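Local coordinates for protein D,D-dipeptidase/D,D-carboxypeptidase (Enterococcus faecalis, PDB 4MUQ) that acts as a zinc-dependent D,D-peptidase of vancomycin resistance, probably hydrolysing D-Ala-D-Ala dipeptides and removing terminal D-Ala residues from peptidoglycan precursors, at residues A[4-9]-A[235-240]; A[177-182]-A[201-206]; A[214-219]-A[245-250]. All coordinates share one frame; numbering follows the deposited sequence.

Contact 1 (A[4-9]-A[235-240]); sequences KTIELE and YQISGN. With PE3 (3,6,9,12,15,18,21,24,27,30,33,36,39-tridecaoxahentetracontane-1,41-diol), chain I.
Two beta-sheets meet here, where K4, I6 and L8 of strand 4-9 face Y235 and I237 of strand 235-239. The strands run nearly in the same direction, 18° apart with their axes 10.7 Å from each other, a separation that side chains alone bridge. With CG placed between its backbone N and carbonyl carbon (chi1 73°), Y235 puts its hydroxyl beside I6, OH lying 3.5 Å from I6 CD1. The bent chain of K4 comes in roughly perpendicular to the tyrosine side chain, bringing K4 NZ to 3.6 Å from Y235 OH. I6 and I237 lie alongside, running opposite ways, with I6 CG2 4.0 Å from I237 CD1. The other branch of I237 meets the buried end of the contact, where I237 CG2 is 4.1 Å from L8 CD2. I237 CG1 also sits in plane at the edge of the Y235 ring. Strand 224-230, partner of strand 4-9, supplies I229 to both I6 and Y235. A polyethylene glycol fragment touches Q236, its C38 being 3.7 Å from Q236 CG. The arrangement is that of aligned, face-to-face packing of beta-sheets through aliphatic and aromatic side chains.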
loop_
_atom_site.group_PDB
_atom_site.type_symbol
_atom_site.label_atom_id
_atom_site.label_comp_id
_atom_site.label_asym_id
_atom_site.label_seq_id
_atom_site.Cartn_x
_atom_site.Cartn_y
_atom_site.Cartn_z
ATOM N N LYS A 4 14.213 -0.088 24.327
ATOM C CA LYS A 4 13.952 -1.523 24.287
ATOM C C LYS A 4 14.421 -2.128 22.970
ATOM O O LYS A 4 14.430 -1.463 21.935
ATOM C CB LYS A 4 12.469 -1.817 24.522
ATOM C CG LYS A 4 11.553 -1.308 23.429
ATOM C CD LYS A 4 10.090 -1.407 23.840
ATOM C CE LYS A 4 9.648 -2.849 24.049
ATOM N NZ LYS A 4 8.746 -3.312 22.952
ATOM N N THR A 5 14.811 -3.396 23.026
ATOM C CA THR A 5 15.351 -4.082 21.865
ATOM C C THR A 5 14.300 -4.961 21.209
ATOM O O THR A 5 13.598 -5.721 21.882
ATOM C CB THR A 5 16.567 -4.947 22.250
ATOM O OG1 THR A 5 17.526 -4.129 22.925
ATOM C CG2 THR A 5 17.213 -5.554 21.015
ATOM N N ILE A 6 14.199 -4.841 19.892
ATOM C CA ILE A 6 13.312 -5.681 19.104
ATOM C C ILE A 6 14.172 -6.612 18.264
ATOM O O ILE A 6 15.062 -6.169 17.536
ATOM C CB ILE A 6 12.429 -4.833 18.177
ATOM C CG1 ILE A 6 11.736 -3.715 18.963
ATOM C CG2 ILE A 6 11.409 -5.706 17.440
ATOM C CD1 ILE A 6 10.721 -4.202 19.978
ATOM N N GLU A 7 13.905 -7.906 18.381
ATOM C CA GLU A 7 14.667 -8.921 17.681
ATOM C C GLU A 7 13.806 -9.544 16.587
ATOM O O GLU A 7 12.765 -10.138 16.873
ATOM C CB GLU A 7 15.099 -9.979 18.690
ATOM C CG GLU A 7 15.958 -11.093 18.155
ATOM C CD GLU A 7 16.387 -12.034 19.263
ATOM O OE1 GLU A 7 15.780 -13.118 19.386
ATOM O OE2 GLU A 7 17.318 -11.679 20.020
ATOM N N LEU A 8 14.236 -9.410 15.336
ATOM C CA LEU A 8 13.433 -9.879 14.209
ATOM C C LEU A 8 14.114 -10.978 13.400
ATOM O O LEU A 8 15.310 -10.907 13.121
ATOM C CB LEU A 8 13.080 -8.716 13.280
ATOM C CG LEU A 8 12.340 -7.532 13.899
ATOM C CD1 LEU A 8 13.312 -6.492 14.415
ATOM C CD2 LEU A 8 11.398 -6.911 12.911
ATOM N N GLU A 9 13.345 -11.991 13.012
ATOM C CA GLU A 9 13.854 -13.018 12.113
ATOM C C GLU A 9 13.859 -12.464 10.696
ATOM O O GLU A 9 13.052 -11.586 10.378
ATOM C CB GLU A 9 12.993 -14.282 12.180
ATOM C CG GLU A 9 12.915 -14.920 13.566
ATOM C CD GLU A 9 14.274 -15.297 14.124
ATOM O OE1 GLU A 9 15.178 -15.637 13.330
ATOM O OE2 GLU A 9 14.442 -15.250 15.362
ATOM N N TYR A 235 5.325 3.177 18.012
ATOM C CA TYR A 235 6.180 2.858 16.874
ATOM C C TYR A 235 5.580 1.793 15.971
ATOM O O TYR A 235 4.715 1.022 16.393
ATOM C CB TYR A 235 7.554 2.390 17.350
ATOM C CG TYR A 235 7.558 1.002 17.943
ATOM C CD1 TYR A 235 7.910 -0.103 17.175
ATOM C CD2 TYR A 235 7.208 0.796 19.271
ATOM C CE1 TYR A 235 7.917 -1.368 17.713
ATOM C CE2 TYR A 235 7.213 -0.466 19.818
ATOM C CZ TYR A 235 7.566 -1.543 19.034
ATOM O OH TYR A 235 7.570 -2.802 19.584
ATOM N N GLN A 236 6.069 1.755 14.738
ATOM C CA GLN A 236 5.711 0.721 13.778
ATOM C C GLN A 236 6.975 0.207 13.124
ATOM O O GLN A 236 7.947 0.953 12.961
ATOM C CB GLN A 236 4.826 1.286 12.672
ATOM C CG GLN A 236 3.462 1.763 13.111
ATOM C CD GLN A 236 2.867 2.731 12.108
ATOM O OE1 GLN A 236 3.338 3.861 11.971
ATOM N NE2 GLN A 236 1.840 2.289 11.390
ATOM N N ILE A 237 6.963 -1.068 12.759
ATOM C CA ILE A 237 8.030 -1.658 11.967
ATOM C C ILE A 237 7.420 -2.431 10.809
ATOM O O ILE A 237 6.438 -3.159 10.986
ATOM C CB ILE A 237 8.905 -2.615 12.810
ATOM C CG1 ILE A 237 9.490 -1.878 14.015
ATOM C CG2 ILE A 237 10.019 -3.214 11.946
ATOM C CD1 ILE A 237 10.278 -2.763 14.962
ATOM N N SER A 238 7.985 -2.263 9.621
ATOM C CA SER A 238 7.558 -3.056 8.471
ATOM C C SER A 238 8.775 -3.596 7.743
ATOM O O SER A 238 9.812 -2.938 7.692
ATOM C CB SER A 238 6.761 -2.191 7.489
ATOM O OG SER A 238 6.404 -2.951 6.338
ATOM N N GLY A 239 8.651 -4.776 7.156
ATOM C CA GLY A 239 9.605 -5.186 6.143
ATOM C C GLY A 239 9.382 -4.390 4.861
ATOM O O GLY A 239 8.287 -3.825 4.633
ATOM N N ASN A 240 10.389 -4.362 3.991
ATOM C CA ASN A 240 10.201 -3.746 2.680
ATOM C C ASN A 240 10.025 -4.764 1.551
ATOM O O ASN A 240 9.910 -4.393 0.377
ATOM C CB ASN A 240 11.298 -2.732 2.349
ATOM C CG ASN A 240 12.676 -3.362 2.178
ATOM O OD1 ASN A 240 12.845 -4.592 2.189
ATOM N ND2 ASN A 240 13.683 -2.507 2.016
HETATM O O43 PE3 I . -0.661 6.443 16.585
HETATM C C42 PE3 I . -0.464 6.180 15.191
HETATM C C41 PE3 I . -0.574 4.677 14.904
HETATM O O40 PE3 I . 0.417 3.926 15.641
HETATM C C39 PE3 I . 0.284 2.518 15.334
HETATM C C38 PE3 I . 1.300 1.642 16.076
HETATM O O37 PE3 I . 1.157 1.754 17.503
#

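Contact 2 (A[177-182]-A[201-206]); sequences SKIMQE and NKYLFE
The rings of F205 and Y203 project from strand 203-205 toward helix 177-182 and receive I179 between them. K178 CG lies at the edge of the F205 ring, near its plane and 4.0 Å from F205 CZ, whereas I179 CG1 approaches the same ring obliquely, 3.5 Å from F205 CD1. E182 also comes in at a slant: its OE2 is 3.9 Å from F205 CE1, and the planes of carboxylate and ring are only 14° apart. I179 and Y203 approach head-on, the isoleucine from the helix and the ring from the strand. I179 CD1 reaches Y203 CE2 obliquely at 3.5 Å, and the other branch, CG2, stands 3.8 Å from Y203 OH. Both aromatic groups are extended, with CG anti to the backbone N (chi1 -179° in each), which carries the rings out from the strand to the helix. This is helix-on-sheet packing at the margin of a four-stranded antiparallel sheet, in which 203-205 is an outermost strand; the helix runs across it at 96°, and I179 continues inward to touch I215 on the neighbouring strand and Y190 on helix 187-194. Each ring has a further aromatic neighbour: Y197 meets Y203 edge-to-face, and Y174 stands nearly perpendicular to F205. The chain of K178 bends beyond CG, and its far end turns from the strand. There K178 NZ donates to Q181 OE1 at 2.9 Å, in the carbonyl plane of the amide, and forms a salt bridge with D145.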
loop_
_atom_site.group_PDB
_atom_site.type_symbol
_atom_site.label_atom_id
_atom_site.label_comp_id
_atom_site.label_asym_id
_atom_site.label_seq_id
_atom_site.Cartn_x
_atom_site.Cartn_y
_atom_site.Cartn_z
ATOM N N SER A 177 2.766 7.841 3.072
ATOM C CA SER A 177 1.976 8.265 1.919
ATOM C C SER A 177 2.130 9.752 1.626
ATOM O O SER A 177 2.114 10.173 0.461
ATOM C CB SER A 177 0.502 7.914 2.130
ATOM O OG SER A 177 0.025 8.471 3.330
ATOM N N LYS A 178 2.282 10.545 2.681
ATOM C CA LYS A 178 2.429 11.987 2.539
ATOM C C LYS A 178 3.812 12.336 2.012
ATOM O O LYS A 178 3.953 13.215 1.154
ATOM C CB LYS A 178 2.175 12.690 3.873
ATOM C CG LYS A 178 2.050 14.194 3.763
ATOM C CD LYS A 178 0.826 14.566 2.943
ATOM C CE LYS A 178 0.617 16.075 2.954
ATOM N NZ LYS A 178 -0.634 16.453 2.242
ATOM N N ILE A 179 4.832 11.647 2.522
ATOM C CA ILE A 179 6.195 11.876 2.060
ATOM C C ILE A 179 6.271 11.503 0.578
ATOM O O ILE A 179 6.889 12.215 -0.205
ATOM C CB ILE A 179 7.193 11.048 2.879
ATOM C CG1 ILE A 179 7.147 11.484 4.339
ATOM C CG2 ILE A 179 8.608 11.198 2.333
ATOM C CD1 ILE A 179 7.822 10.514 5.278
ATOM N N MET A 180 5.612 10.415 0.180
ATOM C CA MET A 180 5.591 10.038 -1.231
ATOM C C MET A 180 4.897 11.096 -2.083
ATOM O O MET A 180 5.376 11.435 -3.167
ATOM C CB MET A 180 4.924 8.684 -1.410
ATOM C CG MET A 180 5.745 7.550 -0.812
ATOM S SD MET A 180 4.858 5.996 -0.734
ATOM C CE MET A 180 4.457 5.743 -2.459
ATOM N N GLN A 181 3.799 11.641 -1.569
ATOM C CA GLN A 181 3.070 12.682 -2.280
ATOM C C GLN A 181 3.934 13.928 -2.445
ATOM O O GLN A 181 4.015 14.484 -3.540
ATOM C CB GLN A 181 1.780 13.038 -1.543
ATOM C CG GLN A 181 0.985 14.159 -2.229
ATOM C CD GLN A 181 -0.073 14.775 -1.333
ATOM O OE1 GLN A 181 0.210 15.191 -0.210
ATOM N NE2 GLN A 181 -1.304 14.838 -1.830
ATOM N N GLU A 182 4.589 14.355 -1.365
ATOM C CA GLU A 182 5.424 15.553 -1.393
ATOM C C GLU A 182 6.568 15.442 -2.397
ATOM O O GLU A 182 6.968 16.436 -3.005
ATOM C CB GLU A 182 5.996 15.843 -0.004
ATOM C CG GLU A 182 4.968 16.230 1.050
ATOM C CD GLU A 182 5.542 16.217 2.462
ATOM O OE1 GLU A 182 6.722 15.832 2.624
ATOM O OE2 GLU A 182 4.810 16.589 3.407
ATOM N N ASN A 201 21.127 8.564 11.020
ATOM C CA ASN A 201 20.660 9.738 10.285
ATOM C C ASN A 201 19.203 9.548 9.862
ATOM O O ASN A 201 18.883 9.363 8.685
ATOM C CB ASN A 201 21.575 10.101 9.102
ATOM C CG ASN A 201 21.563 9.060 7.990
ATOM O OD1 ASN A 201 21.696 7.860 8.237
ATOM N ND2 ASN A 201 21.392 9.522 6.754
ATOM N N LYS A 202 18.321 9.576 10.856
ATOM C CA LYS A 202 16.900 9.335 10.643
ATOM C C LYS A 202 16.260 10.418 9.785
ATOM O O LYS A 202 16.731 11.557 9.747
ATOM C CB LYS A 202 16.178 9.267 11.988
ATOM C CG LYS A 202 16.668 8.175 12.921
ATOM C CD LYS A 202 15.809 8.113 14.184
ATOM C CE LYS A 202 16.289 7.027 15.139
ATOM N NZ LYS A 202 17.236 7.544 16.155
ATOM N N TYR A 203 15.187 10.050 9.094
ATOM C CA TYR A 203 14.363 11.013 8.372
ATOM C C TYR A 203 13.393 11.658 9.356
ATOM O O TYR A 203 12.774 10.964 10.163
ATOM C CB TYR A 203 13.580 10.321 7.241
ATOM C CG TYR A 203 12.723 11.273 6.429
ATOM C CD1 TYR A 203 13.241 11.931 5.316
ATOM C CD2 TYR A 203 11.407 11.536 6.789
ATOM C CE1 TYR A 203 12.467 12.806 4.577
ATOM C CE2 TYR A 203 10.623 12.421 6.056
ATOM C CZ TYR A 203 11.157 13.043 4.953
ATOM O OH TYR A 203 10.382 13.922 4.226
ATOM N N LEU A 204 13.250 12.976 9.278
ATOM C CA LEU A 204 12.338 13.695 10.162
ATOM C C LEU A 204 11.091 14.173 9.418
ATOM O O LEU A 204 11.188 14.947 8.465
ATOM C CB LEU A 204 13.041 14.893 10.812
ATOM C CG LEU A 204 12.132 15.767 11.672
ATOM C CD1 LEU A 204 11.585 14.973 12.838
ATOM C CD2 LEU A 204 12.876 17.001 12.177
ATOM N N PHE A 205 9.923 13.715 9.863
ATOM C CA PHE A 205 8.653 14.206 9.333
ATOM C C PHE A 205 7.963 15.052 10.394
ATOM O O PHE A 205 7.695 14.586 11.505
ATOM C CB PHE A 205 7.749 13.038 8.894
ATOM C CG PHE A 205 6.417 13.473 8.319
ATOM C CD1 PHE A 205 6.276 13.682 6.953
ATOM C CD2 PHE A 205 5.319 13.683 9.143
ATOM C CE1 PHE A 205 5.060 14.088 6.416
ATOM C CE2 PHE A 205 4.100 14.091 8.619
ATOM C CZ PHE A 205 3.973 14.296 7.251
ATOM N N GLU A 206 7.683 16.304 10.057
ATOM C CA GLU A 206 7.020 17.183 11.002
ATOM C C GLU A 206 6.059 18.140 10.313
ATOM O O GLU A 206 6.360 18.689 9.250
ATOM C CB GLU A 206 8.051 17.973 11.818
ATOM C CG GLU A 206 8.915 18.913 10.996
ATOM C CD GLU A 206 10.018 19.559 11.809
ATOM O OE1 GLU A 206 9.968 19.492 13.058
ATOM O OE2 GLU A 206 10.942 20.121 11.193
#

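Contact 3 (A[214-219]-A[245-250]); sequences EIYYVP and FVVTIW. With PE3 (3,6,9,12,15,18,21,24,27,30,33,36,39-tridecaoxahentetracontane-1,41-diol), chain I.
Strands 214-219 and 245-250 run antiparallel, 4.7 Å apart at their axes, and are joined by six backbone hydrogen bonds, two in each of the pairs E214-I249, Y216-V247 and V218-F245. Within the middle pair, V247 N to Y216 O is 2.8 Å and nearly straight. Y216 and V247 also lie side by side above the sheet: V247 CB is 3.9 Å from the centroid of the Y216 ring, a CH-pi contact 17° off the ring normal. The tyrosine's chi1 of 62° brings its ring toward the neighbouring strand, and I249 CG1 reaches the ring edge, 4.1 Å from Y216 CE2. From the other side of the ring, K202 makes a cation-pi contact. These strands are the central two of a four-stranded antiparallel sheet, flanked by strands 203-205 and 234-239. V247 and I249 rest on I229 of strand 224-230. On the reverse face I215 CG2 packs 3.7 Å from V246 CG1, and both residues touch H176 and I194 of the covering helices. H176 NE2 is also hydrogen-bonded to T248 OG1. Farther along, Y217 CD1 comes within 3.3 Å of F245 O, while Y217 OH is hydrogen-bonded to D243.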
loop_
_atom_site.group_PDB
_atom_site.type_symbol
_atom_site.label_atom_id
_atom_site.label_comp_id
_atom_site.label_asym_id
_atom_site.label_seq_id
_atom_site.Cartn_x
_atom_site.Cartn_y
_atom_site.Cartn_z
ATOM N N GLU A 214 9.841 10.204 13.232
ATOM C CA GLU A 214 11.114 9.838 12.626
ATOM C C GLU A 214 10.998 8.498 11.933
ATOM O O GLU A 214 10.293 7.600 12.407
ATOM C CB GLU A 214 12.225 9.784 13.669
ATOM C CG GLU A 214 12.635 11.144 14.192
ATOM C CD GLU A 214 13.874 11.077 15.056
ATOM O OE1 GLU A 214 13.785 10.537 16.177
ATOM O OE2 GLU A 214 14.937 11.560 14.608
ATOM N N ILE A 215 11.679 8.369 10.799
ATOM C CA ILE A 215 11.644 7.150 10.000
ATOM C C ILE A 215 13.070 6.769 9.620
ATOM O O ILE A 215 13.882 7.635 9.268
ATOM C CB ILE A 215 10.846 7.368 8.717
ATOM C CG1 ILE A 215 9.431 7.827 9.051
ATOM C CG2 ILE A 215 10.765 6.086 7.902
ATOM C CD1 ILE A 215 8.660 8.288 7.851
ATOM N N TYR A 216 13.387 5.481 9.709
ATOM C CA TYR A 216 14.707 5.021 9.292
ATOM C C TYR A 216 14.693 3.580 8.808
ATOM O O TYR A 216 13.780 2.806 9.115
ATOM C CB TYR A 216 15.771 5.242 10.388
ATOM C CG TYR A 216 15.544 4.511 11.694
ATOM C CD1 TYR A 216 16.210 3.319 11.971
ATOM C CD2 TYR A 216 14.683 5.021 12.658
ATOM C CE1 TYR A 216 16.018 2.658 13.168
ATOM C CE2 TYR A 216 14.486 4.367 13.859
ATOM C CZ TYR A 216 15.157 3.184 14.106
ATOM O OH TYR A 216 14.966 2.526 15.301
ATOM N N TYR A 217 15.716 3.243 8.032
ATOM C CA TYR A 217 15.874 1.917 7.462
ATOM C C TYR A 217 16.896 1.122 8.261
ATOM O O TYR A 217 17.892 1.674 8.726
ATOM C CB TYR A 217 16.338 2.047 6.011
ATOM C CG TYR A 217 16.752 0.744 5.371
ATOM C CD1 TYR A 217 15.801 -0.163 4.910
ATOM C CD2 TYR A 217 18.092 0.427 5.213
ATOM C CE1 TYR A 217 16.183 -1.347 4.320
ATOM C CE2 TYR A 217 18.478 -0.756 4.626
ATOM C CZ TYR A 217 17.514 -1.639 4.179
ATOM O OH TYR A 217 17.909 -2.819 3.591
ATOM N N VAL A 218 16.628 -0.172 8.423
ATOM C CA VAL A 218 17.540 -1.100 9.077
ATOM C C VAL A 218 17.722 -2.304 8.162
ATOM O O VAL A 218 16.764 -3.019 7.886
ATOM C CB VAL A 218 16.978 -1.585 10.430
ATOM C CG1 VAL A 218 17.932 -2.577 11.082
ATOM C CG2 VAL A 218 16.718 -0.411 11.362
ATOM N N PRO A 219 18.943 -2.533 7.665
ATOM C CA PRO A 219 19.151 -3.709 6.809
ATOM C C PRO A 219 18.996 -5.021 7.585
ATOM O O PRO A 219 19.421 -5.121 8.737
ATOM C CB PRO A 219 20.606 -3.548 6.355
ATOM C CG PRO A 219 21.262 -2.761 7.455
ATOM C CD PRO A 219 20.197 -1.797 7.914
ATOM N N PHE A 245 14.132 -3.464 6.956
ATOM C CA PHE A 245 13.004 -2.981 7.718
ATOM C C PHE A 245 12.940 -1.464 7.690
ATOM O O PHE A 245 13.975 -0.784 7.625
ATOM C CB PHE A 245 13.100 -3.469 9.169
ATOM C CG PHE A 245 13.164 -4.966 9.312
ATOM C CD1 PHE A 245 12.000 -5.731 9.261
ATOM C CD2 PHE A 245 14.379 -5.612 9.481
ATOM C CE1 PHE A 245 12.054 -7.110 9.394
ATOM C CE2 PHE A 245 14.440 -6.995 9.610
ATOM C CZ PHE A 245 13.272 -7.746 9.567
ATOM N N VAL A 246 11.721 -0.940 7.746
ATOM C CA VAL A 246 11.492 0.482 7.929
ATOM C C VAL A 246 10.824 0.690 9.284
ATOM O O VAL A 246 9.789 0.075 9.586
ATOM C CB VAL A 246 10.615 1.056 6.813
ATOM C CG1 VAL A 246 10.331 2.533 7.065
ATOM C CG2 VAL A 246 11.313 0.877 5.482
ATOM N N VAL A 247 11.422 1.552 10.094
ATOM C CA VAL A 247 10.956 1.823 11.445
ATOM C C VAL A 247 10.376 3.231 11.509
ATOM O O VAL A 247 11.016 4.193 11.060
ATOM C CB VAL A 247 12.117 1.700 12.466
ATOM C CG1 VAL A 247 11.623 1.965 13.877
ATOM C CG2 VAL A 247 12.762 0.321 12.356
ATOM N N THR A 248 9.174 3.348 12.075
ATOM C CA THR A 248 8.489 4.627 12.213
ATOM C C THR A 248 8.268 4.900 13.693
ATOM O O THR A 248 7.627 4.111 14.387
ATOM C CB THR A 248 7.125 4.620 11.464
ATOM O OG1 THR A 248 7.343 4.292 10.087
ATOM C CG2 THR A 248 6.460 5.979 11.543
ATOM N N ILE A 249 8.817 6.011 14.180
ATOM C CA ILE A 249 8.748 6.357 15.594
ATOM C C ILE A 249 7.970 7.651 15.767
ATOM O O ILE A 249 8.303 8.662 15.154
ATOM C CB ILE A 249 10.156 6.577 16.182
ATOM C CG1 ILE A 249 11.062 5.370 15.926
ATOM C CG2 ILE A 249 10.069 6.915 17.668
ATOM C CD1 ILE A 249 10.572 4.106 16.560
ATOM N N TRP A 250 6.935 7.617 16.598
ATOM C CA TRP A 250 6.130 8.792 16.868
ATOM C C TRP A 250 6.623 9.409 18.178
ATOM O O TRP A 250 6.588 8.775 19.238
ATOM C CB TRP A 250 4.640 8.421 16.911
ATOM C CG TRP A 250 4.167 7.728 15.636
ATOM C CD1 TRP A 250 4.609 6.529 15.132
ATOM C CD2 TRP A 250 3.165 8.195 14.720
ATOM N NE1 TRP A 250 3.947 6.231 13.963
ATOM C CE2 TRP A 250 3.056 7.235 13.690
ATOM C CE3 TRP A 250 2.348 9.331 14.676
ATOM C CZ2 TRP A 250 2.164 7.382 12.624
ATOM C CZ3 TRP A 250 1.463 9.474 13.619
ATOM C CH2 TRP A 250 1.379 8.505 12.607
HETATM O O43 PE3 I . -0.661 6.443 16.585
HETATM C C42 PE3 I . -0.464 6.180 15.191
HETATM C C41 PE3 I . -0.574 4.677 14.904
HETATM O O40 PE3 I . 0.417 3.926 15.641
HETATM C C39 PE3 I . 0.284 2.518 15.334
HETATM C C38 PE3 I . 1.300 1.642 16.076
HETATM O O37 PE3 I . 1.157 1.754 17.503
#

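Overall arrangement
From the N terminus, contact 1 packs strand 4-9 against 235-240, closing a loop of 225 residues that includes the zinc site. Contact 2 is nested inside that loop, where the chain leaves helix 176-183, passes through helix 187-194 and returns as strand 203-205. Contact 3 follows contact 2 in series and crosses contact 1, because 235-240 lies between 214-219 and 245-250. All three reach one four-stranded sheet: contact 1 sets the two-stranded sheet on one face, contact 2 fixes a helix on the reverse face, and contact 3 forms the centre. Backbone bonds join them, S238 to V246 and Y203 to I215.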